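PDB 4E3X: delta-1-pyrroline-5-carboxylate dehydrogenase, mitochondrial, which oxidises L-glutamate gamma-semialdehyde to L-glutamate with NAD+, probably as the last step of mitochondrial proline breakdown. Local coordinates for residues Lys402-Ala407 / Glu430-Glu435; Pro411-Leu416 / Glu441-Glu446; Ser359-Ile364 / Leu453-Tyr458; Arg353-Lys358 / Arg464-Leu469. All blocks are in the same frame, centred on the assembly; numbering follows the deposited sequence.

Contact 1: residues Lys402-Ala407 / Glu430-Glu435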
loop_
_atom_site.group_PDB
_atom_site.type_symbol
_atom_site.label_atom_id
_atom_site.label_comp_id
_atom_site.label_asym_id
_atom_site.label_seq_id
_atom_site.Cartn_x
_atom_site.Cartn_y
_atom_site.Cartn_z
ATOM N N LYS B 402 8.117 -30.754 21.365
ATOM C CA LYS B 402 6.905 -31.455 20.940
ATOM C C LYS B 402 7.016 -31.947 19.497
ATOM O O LYS B 402 6.562 -33.041 19.165
ATOM C CB LYS B 402 5.676 -30.555 21.105
ATOM N N TRP B 403 7.632 -31.150 18.637
ATOM C CA TRP B 403 7.822 -31.568 17.253
ATOM C C TRP B 403 8.820 -32.719 17.140
ATOM O O TRP B 403 8.655 -33.613 16.313
ATOM C CB TRP B 403 8.233 -30.386 16.372
ATOM C CG TRP B 403 7.072 -29.549 15.946
ATOM C CD1 TRP B 403 6.743 -28.302 16.400
ATOM C CD2 TRP B 403 6.074 -29.902 14.985
ATOM N NE1 TRP B 403 5.601 -27.858 15.775
ATOM C CE2 TRP B 403 5.172 -28.821 14.899
ATOM C CE3 TRP B 403 5.858 -31.026 14.183
ATOM C CZ2 TRP B 403 4.070 -28.833 14.044
ATOM C CZ3 TRP B 403 4.765 -31.039 13.335
ATOM C CH2 TRP B 403 3.884 -29.950 13.273
ATOM N N LEU B 404 9.848 -32.704 17.982
ATOM C CA LEU B 404 10.798 -33.808 18.013
ATOM C C LEU B 404 10.101 -35.093 18.451
ATOM O O LEU B 404 10.358 -36.167 17.906
ATOM C CB LEU B 404 11.974 -33.496 18.941
ATOM C CG LEU B 404 12.836 -32.302 18.518
ATOM C CD1 LEU B 404 13.909 -32.022 19.563
ATOM C CD2 LEU B 404 13.456 -32.542 17.143
ATOM N N GLU B 405 9.207 -34.972 19.428
ATOM C CA GLU B 405 8.445 -36.120 19.912
ATOM C C GLU B 405 7.493 -36.617 18.829
ATOM O O GLU B 405 7.280 -37.821 18.683
ATOM C CB GLU B 405 7.670 -35.761 21.182
ATOM N N HIS B 406 6.925 -35.686 18.072
ATOM C CA HIS B 406 6.073 -36.029 16.939
ATOM C C HIS B 406 6.866 -36.831 15.913
ATOM O O HIS B 406 6.376 -37.823 15.376
ATOM C CB HIS B 406 5.500 -34.757 16.303
ATOM C CG HIS B 406 4.817 -34.988 14.992
ATOM N ND1 HIS B 406 3.591 -35.612 14.887
ATOM C CD2 HIS B 406 5.190 -34.680 13.727
ATOM C CE1 HIS B 406 3.243 -35.680 13.614
ATOM N NE2 HIS B 406 4.194 -35.119 12.890
ATOM N N ALA B 407 8.102 -36.416 15.664
ATOM C CA ALA B 407 8.961 -37.099 14.699
ATOM C C ALA B 407 9.303 -38.529 15.123
ATOM O O ALA B 407 9.576 -39.384 14.279
ATOM C CB ALA B 407 10.229 -36.297 14.458
ATOM N N GLU B 430 19.729 -29.710 19.914
ATOM C CA GLU B 430 20.658 -30.138 18.873
ATOM C C GLU B 430 20.028 -29.946 17.494
ATOM O O GLU B 430 18.802 -29.990 17.359
ATOM C CB GLU B 430 21.040 -31.608 19.062
ATOM C CG GLU B 430 21.794 -31.891 20.351
ATOM C CD GLU B 430 23.071 -31.076 20.478
ATOM O OE1 GLU B 430 23.329 -30.549 21.582
ATOM O OE2 GLU B 430 23.820 -30.969 19.483
ATOM N N PRO B 431 20.862 -29.741 16.461
ATOM C CA PRO B 431 20.289 -29.698 15.116
ATOM C C PRO B 431 19.691 -31.058 14.780
ATOM O O PRO B 431 20.272 -32.091 15.127
ATOM C CB PRO B 431 21.499 -29.395 14.226
ATOM C CG PRO B 431 22.677 -29.862 15.005
ATOM C CD PRO B 431 22.330 -29.617 16.446
ATOM N N CYS B 432 18.532 -31.059 14.134
ATOM C CA CYS B 432 17.830 -32.301 13.861
ATOM C C CYS B 432 17.487 -32.414 12.385
ATOM O O CYS B 432 16.940 -31.486 11.797
ATOM C CB CYS B 432 16.557 -32.386 14.708
ATOM S SG CYS B 432 15.670 -33.959 14.581
ATOM N N ILE B 433 17.814 -33.559 11.795
ATOM C CA ILE B 433 17.459 -33.857 10.414
ATOM C C ILE B 433 16.502 -35.034 10.418
ATOM O O ILE B 433 16.807 -36.084 10.985
ATOM C CB ILE B 433 18.692 -34.195 9.561
ATOM C CG1 ILE B 433 19.723 -33.065 9.641
ATOM C CG2 ILE B 433 18.283 -34.464 8.122
ATOM C CD1 ILE B 433 21.044 -33.380 8.954
ATOM N N ILE B 434 15.352 -34.844 9.782
ATOM C CA ILE B 434 14.276 -35.826 9.767
ATOM C C ILE B 434 13.941 -36.143 8.322
ATOM O O ILE B 434 13.928 -35.236 7.484
ATOM C CB ILE B 434 13.020 -35.237 10.457
ATOM C CG1 ILE B 434 13.293 -35.008 11.946
ATOM C CG2 ILE B 434 11.780 -36.111 10.221
ATOM C CD1 ILE B 434 12.323 -34.054 12.604
ATOM N N GLU B 435 13.695 -37.415 8.015
ATOM C CA GLU B 435 13.174 -37.766 6.703
ATOM C C GLU B 435 11.681 -38.046 6.780
ATOM O O GLU B 435 11.222 -38.790 7.654
ATOM C CB GLU B 435 13.893 -38.980 6.097
ATOM C CG GLU B 435 13.340 -39.320 4.714
ATOM C CD GLU B 435 14.057 -40.457 4.021
ATOM O OE1 GLU B 435 14.957 -41.083 4.630
ATOM O OE2 GLU B 435 13.706 -40.730 2.853
#
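Leu404 and Ala407 rest on Cys432 and Ile434 in two separate apolar touches. One turn of helix 394-409 puts the first pair of side chains on the side facing strand 428-436. Alternation along the strand does the same for the second pair. No hydrogen bond crosses the contact.

Leu404 works through one branch. It leaves the helix beside the strand, and its extended chain (chi2 176°) brings CD2 in. Leu404 CD2 lies 3.7 Å from Cys432 SG. The same methyl also meets Cys432 CB, at 3.9 Å, and so spans the short thiol side chain. The backbone directs CB of Cys432 toward the helix. The sulfur stands anti to its own backbone N (chi1 -174°), which places SG where Leu404 CD2 meets it.

Ala407 has a single methyl, and it points toward the strand. Consistent with this small side chain, the CA atoms of Ala407 and Ile434 are 7.4 Å apart, against 8.3 Å for those of Leu404 and Cys432. Ile434 meets the methyl with its long branch. CD1 extends from CG1 in a nearly straight chain (chi2 162°) and ends 3.6 Å from Ala407 CB.

All four residues are buried. This is plain helix-on-sheet packing in the catalytic alpha/beta domain of an aldehyde dehydrogenase. Ile415 of the adjacent strand 413-417 touches both Ala407 and Cys432 and extends the apolar layer. Ile434 also packs on Val452 and on Ile443 of a nearby loop. Ile433 points to the other face of the sheet, where it meets Phe341 of helix 329-341.

Contact 2: residues Pro411-Leu416 / Glu441-Glu446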
loop_
_atom_site.group_PDB
_atom_site.type_symbol
_atom_site.label_atom_id
_atom_site.label_comp_id
_atom_site.label_asym_id
_atom_site.label_seq_id
_atom_site.Cartn_x
_atom_site.Cartn_y
_atom_site.Cartn_z
ATOM N N PRO B 411 4.539 -42.505 11.970
ATOM C CA PRO B 411 4.941 -43.596 11.077
ATOM C C PRO B 411 5.596 -43.105 9.788
ATOM O O PRO B 411 6.274 -43.886 9.122
ATOM C CB PRO B 411 3.613 -44.293 10.753
ATOM C CG PRO B 411 2.691 -43.909 11.862
ATOM C CD PRO B 411 3.090 -42.515 12.236
ATOM N N SER B 412 5.401 -41.835 9.444
ATOM C CA SER B 412 5.929 -41.297 8.196
ATOM C C SER B 412 7.275 -40.607 8.386
ATOM O O SER B 412 7.933 -40.248 7.413
ATOM C CB SER B 412 4.937 -40.306 7.578
ATOM O OG SER B 412 3.729 -40.951 7.217
ATOM N N LEU B 413 7.678 -40.423 9.640
ATOM C CA LEU B 413 8.890 -39.677 9.949
ATOM C C LEU B 413 9.967 -40.543 10.576
ATOM O O LEU B 413 9.677 -41.476 11.326
ATOM C CB LEU B 413 8.574 -38.510 10.887
ATOM C CG LEU B 413 7.507 -37.527 10.400
ATOM C CD1 LEU B 413 7.300 -36.420 11.417
ATOM C CD2 LEU B 413 7.880 -36.939 9.059
ATOM N N SER B 414 11.217 -40.222 10.263
ATOM C CA SER B 414 12.355 -40.860 10.906
ATOM C C SER B 414 13.449 -39.831 11.173
ATOM O O SER B 414 13.827 -39.071 10.286
ATOM C CB SER B 414 12.906 -41.992 10.043
ATOM O OG SER B 414 13.420 -41.500 8.819
ATOM N N ILE B 415 13.960 -39.820 12.398
ATOM C CA ILE B 415 15.053 -38.925 12.758
ATOM C C ILE B 415 16.376 -39.506 12.280
ATOM O O ILE B 415 16.770 -40.597 12.702
ATOM C CB ILE B 415 15.098 -38.692 14.272
ATOM C CG1 ILE B 415 13.827 -37.967 14.722
ATOM C CG2 ILE B 415 16.346 -37.899 14.653
ATOM C CD1 ILE B 415 13.731 -37.749 16.220
ATOM N N LEU B 416 17.044 -38.793 11.376
ATOM C CA LEU B 416 18.308 -39.251 10.807
ATOM C C LEU B 416 19.501 -38.804 11.642
ATOM O O LEU B 416 20.525 -39.481 11.687
ATOM C CB LEU B 416 18.473 -38.726 9.382
ATOM C CG LEU B 416 17.368 -39.040 8.376
ATOM C CD1 LEU B 416 17.795 -38.558 6.997
ATOM C CD2 LEU B 416 17.061 -40.529 8.374
ATOM N N GLU B 441 3.084 -34.323 5.204
ATOM C CA GLU B 441 3.074 -34.500 6.658
ATOM C C GLU B 441 2.957 -33.129 7.321
ATOM O O GLU B 441 3.469 -32.145 6.789
ATOM C CB GLU B 441 4.371 -35.178 7.120
ATOM C CG GLU B 441 4.197 -36.316 8.132
ATOM C CD GLU B 441 4.146 -35.860 9.588
ATOM O OE1 GLU B 441 4.526 -34.705 9.895
ATOM O OE2 GLU B 441 3.724 -36.679 10.436
ATOM N N PRO B 442 2.272 -33.052 8.475
ATOM C CA PRO B 442 2.193 -31.768 9.184
ATOM C C PRO B 442 3.545 -31.077 9.410
ATOM O O PRO B 442 3.603 -29.848 9.363
ATOM C CB PRO B 442 1.556 -32.150 10.519
ATOM C CG PRO B 442 0.673 -33.300 10.170
ATOM C CD PRO B 442 1.389 -34.066 9.081
ATOM N N ILE B 443 4.612 -31.838 9.624
ATOM C CA ILE B 443 5.918 -31.226 9.853
ATOM C C ILE B 443 6.461 -30.532 8.593
ATOM O O ILE B 443 7.369 -29.699 8.678
ATOM C CB ILE B 443 6.948 -32.244 10.412
ATOM C CG1 ILE B 443 8.065 -31.518 11.167
ATOM C CG2 ILE B 443 7.505 -33.130 9.294
ATOM C CD1 ILE B 443 9.023 -32.454 11.870
ATOM N N MET B 444 5.890 -30.865 7.438
ATOM C CA MET B 444 6.246 -30.206 6.182
ATOM C C MET B 444 5.473 -28.901 5.983
ATOM O O MET B 444 5.755 -28.147 5.049
ATOM C CB MET B 444 5.984 -31.141 4.992
ATOM C CG MET B 444 6.868 -32.385 4.942
ATOM S SD MET B 444 8.549 -32.056 4.373
ATOM C CE MET B 444 8.272 -31.634 2.652
ATOM N N LYS B 445 4.502 -28.642 6.859
ATOM C CA LYS B 445 3.574 -27.520 6.679
ATOM C C LYS B 445 3.710 -26.426 7.734
ATOM O O LYS B 445 3.541 -25.247 7.437
ATOM C CB LYS B 445 2.129 -28.024 6.691
ATOM C CG LYS B 445 1.730 -28.877 5.496
ATOM C CD LYS B 445 0.336 -29.459 5.701
ATOM C CE LYS B 445 -0.121 -30.284 4.511
ATOM N NZ LYS B 445 -0.586 -29.424 3.388
ATOM N N GLU B 446 3.999 -26.814 8.971
ATOM C CA GLU B 446 3.935 -25.875 10.086
ATOM C C GLU B 446 5.295 -25.291 10.459
ATOM O O GLU B 446 6.294 -26.010 10.537
ATOM C CB GLU B 446 3.264 -26.533 11.295
ATOM C CG GLU B 446 1.878 -27.072 10.970
ATOM C CD GLU B 446 1.204 -27.729 12.154
ATOM O OE1 GLU B 446 1.250 -27.152 13.262
ATOM O OE2 GLU B 446 0.629 -28.822 11.973
#
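Ser412 touches Glu441 only loosely, with its CB 4.1 Å from Glu441 CG. It stands just ahead of strand 413-417, where the chain enters the sheet.

Leu413 carries most of the contact. Its side chain and that of Glu441 come from opposite directions. The leucine CG and both methyls lie along the end of the acid, from its CG to the carboxylate. Leu413 CD1 lies against the carboxylate, 3.6 Å from Glu441 OE1, with CD and OE2 hardly farther. The other methyl, CD2, lies against Glu441 CG and Ile443 CG2 alike, 3.8 Å from each. CD1 also meets Ile443 CG2, so both methyls touch both residues. Ser414 and Leu416 continue the backbone pairing with Glu435 and Ile433.

Glu441 folds back on its own loop, its chain bent at chi2 (-86°). The bend lets OE1 accept the backbone N-H of Ile443 at 2.9 Å. This bond is nearly straight (170°) and meets OE1 almost along its C-O direction. His406 NE2 of helix 394-409 gives OE1 a second bond, and Ser410 OG binds OE2. The loop runs on to Glu447, an NAD+-binding residue, whose side chain is about 10 Å from that of Ile443.

An alanine in place of Glu441 would probably leave Ile443 N and His406 without their acceptor and open a gap beside Leu413.

The contact thus sets a buried carboxylate against methyl groups on one flank while polar partners fix its oxygens. Such a setting would tend to favour a protonated, positively charged His406 beside the acid.

Contact 3: residues Ser359-Ile364 / Leu453-Tyr458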
loop_
_atom_site.group_PDB
_atom_site.type_symbol
_atom_site.label_atom_id
_atom_site.label_comp_id
_atom_site.label_asym_id
_atom_site.label_seq_id
_atom_site.Cartn_x
_atom_site.Cartn_y
_atom_site.Cartn_z
ATOM N N SER B 359 18.435 -39.946 -7.148
ATOM C CA SER B 359 19.780 -40.171 -7.696
ATOM C C SER B 359 20.907 -39.477 -6.914
ATOM O O SER B 359 22.061 -39.910 -6.968
ATOM C CB SER B 359 19.846 -39.748 -9.167
ATOM O OG SER B 359 19.729 -38.341 -9.301
ATOM N N LEU B 360 20.584 -38.400 -6.199
ATOM C CA LEU B 360 21.588 -37.667 -5.436
ATOM C C LEU B 360 21.498 -37.925 -3.936
ATOM O O LEU B 360 22.340 -37.456 -3.170
ATOM C CB LEU B 360 21.468 -36.162 -5.684
ATOM C CG LEU B 360 21.891 -35.600 -7.045
ATOM C CD1 LEU B 360 21.881 -34.081 -7.006
ATOM C CD2 LEU B 360 23.262 -36.121 -7.458
ATOM N N TRP B 361 20.477 -38.658 -3.511
ATOM C CA TRP B 361 20.245 -38.855 -2.081
ATOM C C TRP B 361 21.361 -39.611 -1.336
ATOM O O TRP B 361 21.733 -39.210 -0.238
ATOM C CB TRP B 361 18.848 -39.439 -1.826
ATOM C CG TRP B 361 18.473 -39.696 -0.382
ATOM C CD1 TRP B 361 17.967 -40.859 0.122
ATOM C CD2 TRP B 361 18.551 -38.782 0.731
ATOM N NE1 TRP B 361 17.727 -40.734 1.465
ATOM C CE2 TRP B 361 18.073 -39.470 1.866
ATOM C CE3 TRP B 361 18.978 -37.456 0.877
ATOM C CZ2 TRP B 361 18.013 -38.882 3.128
ATOM C CZ3 TRP B 361 18.917 -36.870 2.137
ATOM C CH2 TRP B 361 18.438 -37.584 3.244
ATOM N N PRO B 362 21.915 -40.686 -1.928
ATOM C CA PRO B 362 23.062 -41.296 -1.239
ATOM C C PRO B 362 24.204 -40.309 -0.970
ATOM O O PRO B 362 24.717 -40.276 0.149
ATOM C CB PRO B 362 23.506 -42.394 -2.210
ATOM C CG PRO B 362 22.236 -42.801 -2.893
ATOM C CD PRO B 362 21.445 -41.521 -3.050
ATOM N N GLN B 363 24.587 -39.510 -1.964
ATOM C CA GLN B 363 25.643 -38.517 -1.766
ATOM C C GLN B 363 25.247 -37.479 -0.718
ATOM O O GLN B 363 25.994 -37.205 0.219
ATOM C CB GLN B 363 25.971 -37.788 -3.074
ATOM C CG GLN B 363 26.885 -38.523 -4.041
ATOM C CD GLN B 363 27.314 -37.634 -5.200
ATOM O OE1 GLN B 363 26.762 -37.714 -6.296
ATOM N NE2 GLN B 363 28.295 -36.772 -4.955
ATOM N N ILE B 364 24.071 -36.890 -0.894
ATOM C CA ILE B 364 23.621 -35.807 -0.026
ATOM C C ILE B 364 23.363 -36.269 1.410
ATOM O O ILE B 364 23.728 -35.580 2.364
ATOM C CB ILE B 364 22.396 -35.092 -0.629
ATOM C CG1 ILE B 364 22.833 -34.327 -1.876
ATOM C CG2 ILE B 364 21.747 -34.148 0.384
ATOM C CD1 ILE B 364 21.697 -33.735 -2.666
ATOM N N LEU B 453 15.111 -29.756 10.368
ATOM C CA LEU B 453 15.045 -29.857 8.922
ATOM C C LEU B 453 14.369 -31.157 8.528
ATOM O O LEU B 453 14.753 -32.231 9.002
ATOM C CB LEU B 453 16.457 -29.827 8.341
ATOM C CG LEU B 453 16.587 -30.037 6.831
ATOM C CD1 LEU B 453 15.910 -28.905 6.064
ATOM C CD2 LEU B 453 18.047 -30.158 6.450
ATOM N N THR B 454 13.355 -31.064 7.674
ATOM C CA THR B 454 12.691 -32.257 7.151
ATOM C C THR B 454 13.018 -32.447 5.676
ATOM O O THR B 454 12.952 -31.496 4.895
ATOM C CB THR B 454 11.165 -32.200 7.334
ATOM O OG1 THR B 454 10.858 -31.977 8.716
ATOM C CG2 THR B 454 10.529 -33.510 6.886
ATOM N N VAL B 455 13.371 -33.681 5.313
ATOM C CA VAL B 455 13.777 -34.014 3.958
ATOM C C VAL B 455 12.753 -34.931 3.304
ATOM O O VAL B 455 12.307 -35.904 3.912
ATOM C CB VAL B 455 15.135 -34.756 3.960
ATOM C CG1 VAL B 455 15.632 -34.991 2.537
ATOM C CG2 VAL B 455 16.166 -33.993 4.789
ATOM N N TYR B 456 12.387 -34.619 2.065
ATOM C CA TYR B 456 11.554 -35.502 1.260
ATOM C C TYR B 456 12.322 -35.905 0.008
ATOM O O TYR B 456 12.781 -35.043 -0.744
ATOM C CB TYR B 456 10.234 -34.822 0.868
ATOM C CG TYR B 456 9.380 -35.715 -0.001
ATOM C CD1 TYR B 456 8.773 -36.849 0.529
ATOM C CD2 TYR B 456 9.208 -35.449 -1.356
ATOM C CE1 TYR B 456 8.007 -37.681 -0.259
ATOM C CE2 TYR B 456 8.439 -36.281 -2.153
ATOM C CZ TYR B 456 7.844 -37.394 -1.595
ATOM O OH TYR B 456 7.079 -38.229 -2.373
ATOM N N VAL B 457 12.464 -37.214 -0.205
ATOM C CA VAL B 457 13.207 -37.744 -1.343
ATOM C C VAL B 457 12.226 -38.120 -2.447
ATOM O O VAL B 457 11.330 -38.935 -2.232
ATOM C CB VAL B 457 14.059 -38.973 -0.946
ATOM C CG1 VAL B 457 14.835 -39.483 -2.151
ATOM C CG2 VAL B 457 15.006 -38.611 0.194
ATOM N N TYR B 458 12.390 -37.518 -3.624
ATOM C CA TYR B 458 11.466 -37.756 -4.734
ATOM C C TYR B 458 12.157 -38.491 -5.888
ATOM O O TYR B 458 13.340 -38.276 -6.144
ATOM C CB TYR B 458 10.856 -36.428 -5.217
ATOM C CG TYR B 458 11.826 -35.512 -5.947
ATOM C CD1 TYR B 458 11.966 -35.585 -7.332
ATOM C CD2 TYR B 458 12.604 -34.584 -5.257
ATOM C CE1 TYR B 458 12.845 -34.764 -8.008
ATOM C CE2 TYR B 458 13.491 -33.755 -5.933
ATOM C CZ TYR B 458 13.607 -33.854 -7.308
ATOM O OH TYR B 458 14.472 -33.044 -8.009
#
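Val455 is the first residue of 453-458 to meet the helix start at 359-364. Its CG1 lies 3.8 Å from Trp361 CZ3, at the far end of the indole. The approach is oblique to the ring. The two side chains come from opposite directions, the valine from the strand and the tryptophan from the first turn of helix 361-372.

Tyr456 turns its side chain to the other face of the sheet. This alternation belongs to strand 452-458, a parallel strand in the catalytic alpha/beta domain of the aldehyde dehydrogenase fold. It pairs with strand 351-357 on one side and strand 428-436 on the other. Helix 361-372 packs against the face that carries the two valines.

Val457 makes the closer touch. Its CG2 sits over the five-membered ring of Trp361, 3.5 Å from the centroid and only 4° off the ring normal. This is a CH-pi contact, and the side chains cross at about a right angle. CG1 of Val457 takes the root of the tryptophan, 4.0 Å from Trp361 CB. The tryptophan reaches out because its CG is anti to the backbone N (chi1 180°), which carries the indole from the helix across to the strand. Glu435 and Val356, from the two flanking strands, also touch the indole.

Contact 4: residues Arg353-Lys358 / Arg464-Leu469. Unlike the reference sequence in segment 464-469: Lys468 (reference Gln).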
loop_
_atom_site.group_PDB
_atom_site.type_symbol
_atom_site.label_atom_id
_atom_site.label_comp_id
_atom_site.label_asym_id
_atom_site.label_seq_id
_atom_site.Cartn_x
_atom_site.Cartn_y
_atom_site.Cartn_z
ATOM N N ARG B 353 12.240 -27.371 4.809
ATOM C CA ARG B 353 11.930 -28.519 3.962
ATOM C C ARG B 353 12.913 -28.617 2.799
ATOM O O ARG B 353 13.114 -27.656 2.053
ATOM C CB ARG B 353 10.471 -28.510 3.497
ATOM C CG ARG B 353 9.978 -27.210 2.970
ATOM C CD ARG B 353 8.479 -27.237 2.674
ATOM N NE ARG B 353 8.114 -25.911 2.216
ATOM C CZ ARG B 353 7.446 -25.628 1.104
ATOM N NH1 ARG B 353 7.210 -24.357 0.812
ATOM N NH2 ARG B 353 7.012 -26.590 0.299
ATOM N N LEU B 354 13.541 -29.787 2.682
ATOM C CA LEU B 354 14.528 -30.059 1.648
ATOM C C LEU B 354 13.989 -31.164 0.747
ATOM O O LEU B 354 13.601 -32.222 1.233
ATOM C CB LEU B 354 15.839 -30.520 2.288
ATOM C CG LEU B 354 16.961 -30.941 1.327
ATOM C CD1 LEU B 354 17.463 -29.767 0.523
ATOM C CD2 LEU B 354 18.110 -31.604 2.069
ATOM N N TYR B 355 13.963 -30.911 -0.557
ATOM C CA TYR B 355 13.479 -31.881 -1.534
ATOM C C TYR B 355 14.674 -32.367 -2.344
ATOM O O TYR B 355 15.340 -31.568 -2.995
ATOM C CB TYR B 355 12.455 -31.222 -2.467
ATOM C CG TYR B 355 11.184 -30.754 -1.783
ATOM C CD1 TYR B 355 10.028 -31.525 -1.829
ATOM C CD2 TYR B 355 11.134 -29.532 -1.115
ATOM C CE1 TYR B 355 8.850 -31.103 -1.216
ATOM C CE2 TYR B 355 9.964 -29.109 -0.489
ATOM C CZ TYR B 355 8.827 -29.892 -0.548
ATOM O OH TYR B 355 7.662 -29.465 0.066
ATOM N N VAL B 356 14.945 -33.672 -2.294
ATOM C CA VAL B 356 16.151 -34.243 -2.910
ATOM C C VAL B 356 15.781 -35.353 -3.893
ATOM O O VAL B 356 14.963 -36.205 -3.561
ATOM C CB VAL B 356 17.101 -34.836 -1.824
ATOM C CG1 VAL B 356 18.358 -35.432 -2.450
ATOM C CG2 VAL B 356 17.476 -33.781 -0.808
ATOM N N PRO B 357 16.389 -35.357 -5.099
ATOM C CA PRO B 357 16.094 -36.441 -6.045
ATOM C C PRO B 357 16.790 -37.726 -5.617
ATOM O O PRO B 357 17.896 -37.694 -5.074
ATOM C CB PRO B 357 16.674 -35.926 -7.366
ATOM C CG PRO B 357 17.813 -35.040 -6.943
ATOM C CD PRO B 357 17.378 -34.402 -5.636
ATOM N N LYS B 358 16.132 -38.851 -5.861
ATOM C CA LYS B 358 16.659 -40.155 -5.479
ATOM C C LYS B 358 18.105 -40.370 -5.929
ATOM O O LYS B 358 18.922 -40.886 -5.163
ATOM C CB LYS B 358 15.747 -41.256 -6.023
ATOM N N ARG B 464 8.640 -32.767 -11.881
ATOM C CA ARG B 464 7.626 -31.763 -12.223
ATOM C C ARG B 464 6.468 -31.777 -11.223
ATOM O O ARG B 464 6.051 -30.733 -10.709
ATOM C CB ARG B 464 7.106 -31.979 -13.648
ATOM N N GLU B 465 5.958 -32.970 -10.940
ATOM C CA GLU B 465 4.916 -33.143 -9.937
ATOM C C GLU B 465 5.388 -32.663 -8.566
ATOM O O GLU B 465 4.618 -32.080 -7.791
ATOM C CB GLU B 465 4.505 -34.615 -9.857
ATOM C CG GLU B 465 3.783 -35.159 -11.094
ATOM C CD GLU B 465 4.720 -35.594 -12.225
ATOM O OE1 GLU B 465 4.216 -36.104 -13.250
ATOM O OE2 GLU B 465 5.953 -35.447 -12.101
ATOM N N THR B 466 6.658 -32.918 -8.265
ATOM C CA THR B 466 7.223 -32.516 -6.985
ATOM C C THR B 466 7.333 -30.992 -6.868
ATOM O O THR B 466 7.053 -30.431 -5.807
ATOM C CB THR B 466 8.573 -33.203 -6.726
ATOM O OG1 THR B 466 8.400 -34.622 -6.842
ATOM C CG2 THR B 466 9.080 -32.881 -5.330
ATOM N N LEU B 467 7.726 -30.322 -7.950
ATOM C CA LEU B 467 7.688 -28.860 -7.965
ATOM C C LEU B 467 6.289 -28.336 -7.644
ATOM O O LEU B 467 6.150 -27.358 -6.917
ATOM C CB LEU B 467 8.173 -28.314 -9.311
ATOM C CG LEU B 467 9.688 -28.336 -9.548
ATOM C CD1 LEU B 467 10.034 -28.092 -11.011
ATOM C CD2 LEU B 467 10.407 -27.332 -8.649
ATOM N N LYS B 468 5.253 -28.981 -8.172
ATOM C CA LYS B 468 3.892 -28.573 -7.822
ATOM C C LYS B 468 3.618 -28.740 -6.323
ATOM O O LYS B 468 3.001 -27.876 -5.693
ATOM C CB LYS B 468 2.853 -29.312 -8.665
ATOM C CG LYS B 468 2.896 -28.925 -10.128
ATOM C CD LYS B 468 1.799 -29.629 -10.913
ATOM C CE LYS B 468 1.674 -29.067 -12.323
ATOM N NZ LYS B 468 2.918 -29.254 -13.113
ATOM N N LEU B 469 4.103 -29.836 -5.748
ATOM C CA LEU B 469 3.976 -30.039 -4.309
ATOM C C LEU B 469 4.723 -28.985 -3.499
ATOM O O LEU B 469 4.231 -28.539 -2.464
ATOM C CB LEU B 469 4.439 -31.442 -3.912
ATOM C CG LEU B 469 3.534 -32.572 -4.407
ATOM C CD1 LEU B 469 4.062 -33.925 -3.953
ATOM C CD2 LEU B 469 2.109 -32.352 -3.925
#
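Strand 353-357 and helix 464-469 run almost exactly antiparallel, with 177° between their directions. Their axes come within 10.7 Å. Tyr355 and Thr466 are nearest in the backbone, with CA atoms 8.3 Å apart.

These two also make the main touch. Thr466 CG2 meets Tyr355 CD1 at 3.9 Å, coming obliquely to the ring. The threonine methyl is anti to its own backbone N, and its OG1 turns back to bond Lys462 O one turn earlier in the helix. The methyl is thus left to face the tyrosine.

Helix 463-472 belongs to a beta-alpha-beta crossover. It joins strand 452-458 to strand 476-483, and on the way passes strands 351-357 and 319-323 in the catalytic domain. An antiparallel helix over parallel strands is what such a crossover gives.

Within the strand, Tyr355 OH accepts a bond from Arg353 NH2 at 3.0 Å. The hydroxyl lies close to the guanidinium plane, at its edge, and the N-H points to it at 153°. Arg353 NH2 also reaches Val470 O, near the helix end, while NE binds Lys318 O. Arg353 thus ties two neighbouring elements to the strand. A phenylalanine at Tyr355 would probably keep the methyl contact but leave Arg353 NH2 without its hydroxyl partner, so the guanidinium would be less firmly set. Met444 of a nearby loop and Tyr456 of the adjacent strand also pack on the Tyr355 side chain.

How the contacts relate
All four contacts attach helices or a loop to one sheet of the catalytic domain. Contacts 1, 2 and 4 are buried; contact 3 is partly exposed. Contacts 1 and 2 adjoin through strands 428-436 and 413-417, bonded from Ile433 O to Leu416 N. Contacts 3 and 4 use neighbouring strands, and Leu354 bonds to both Thr454 and Tyr456. The helices of contacts 1 and 4 lie on one face, that of contact 3 on the other. Contacts 1 and 3 are apolar, the latter through an aromatic face. Contacts 2 and 4 add a buried polar group, an acid and an arginine, and Met444 of contact 2 touches Tyr355 of contact 4.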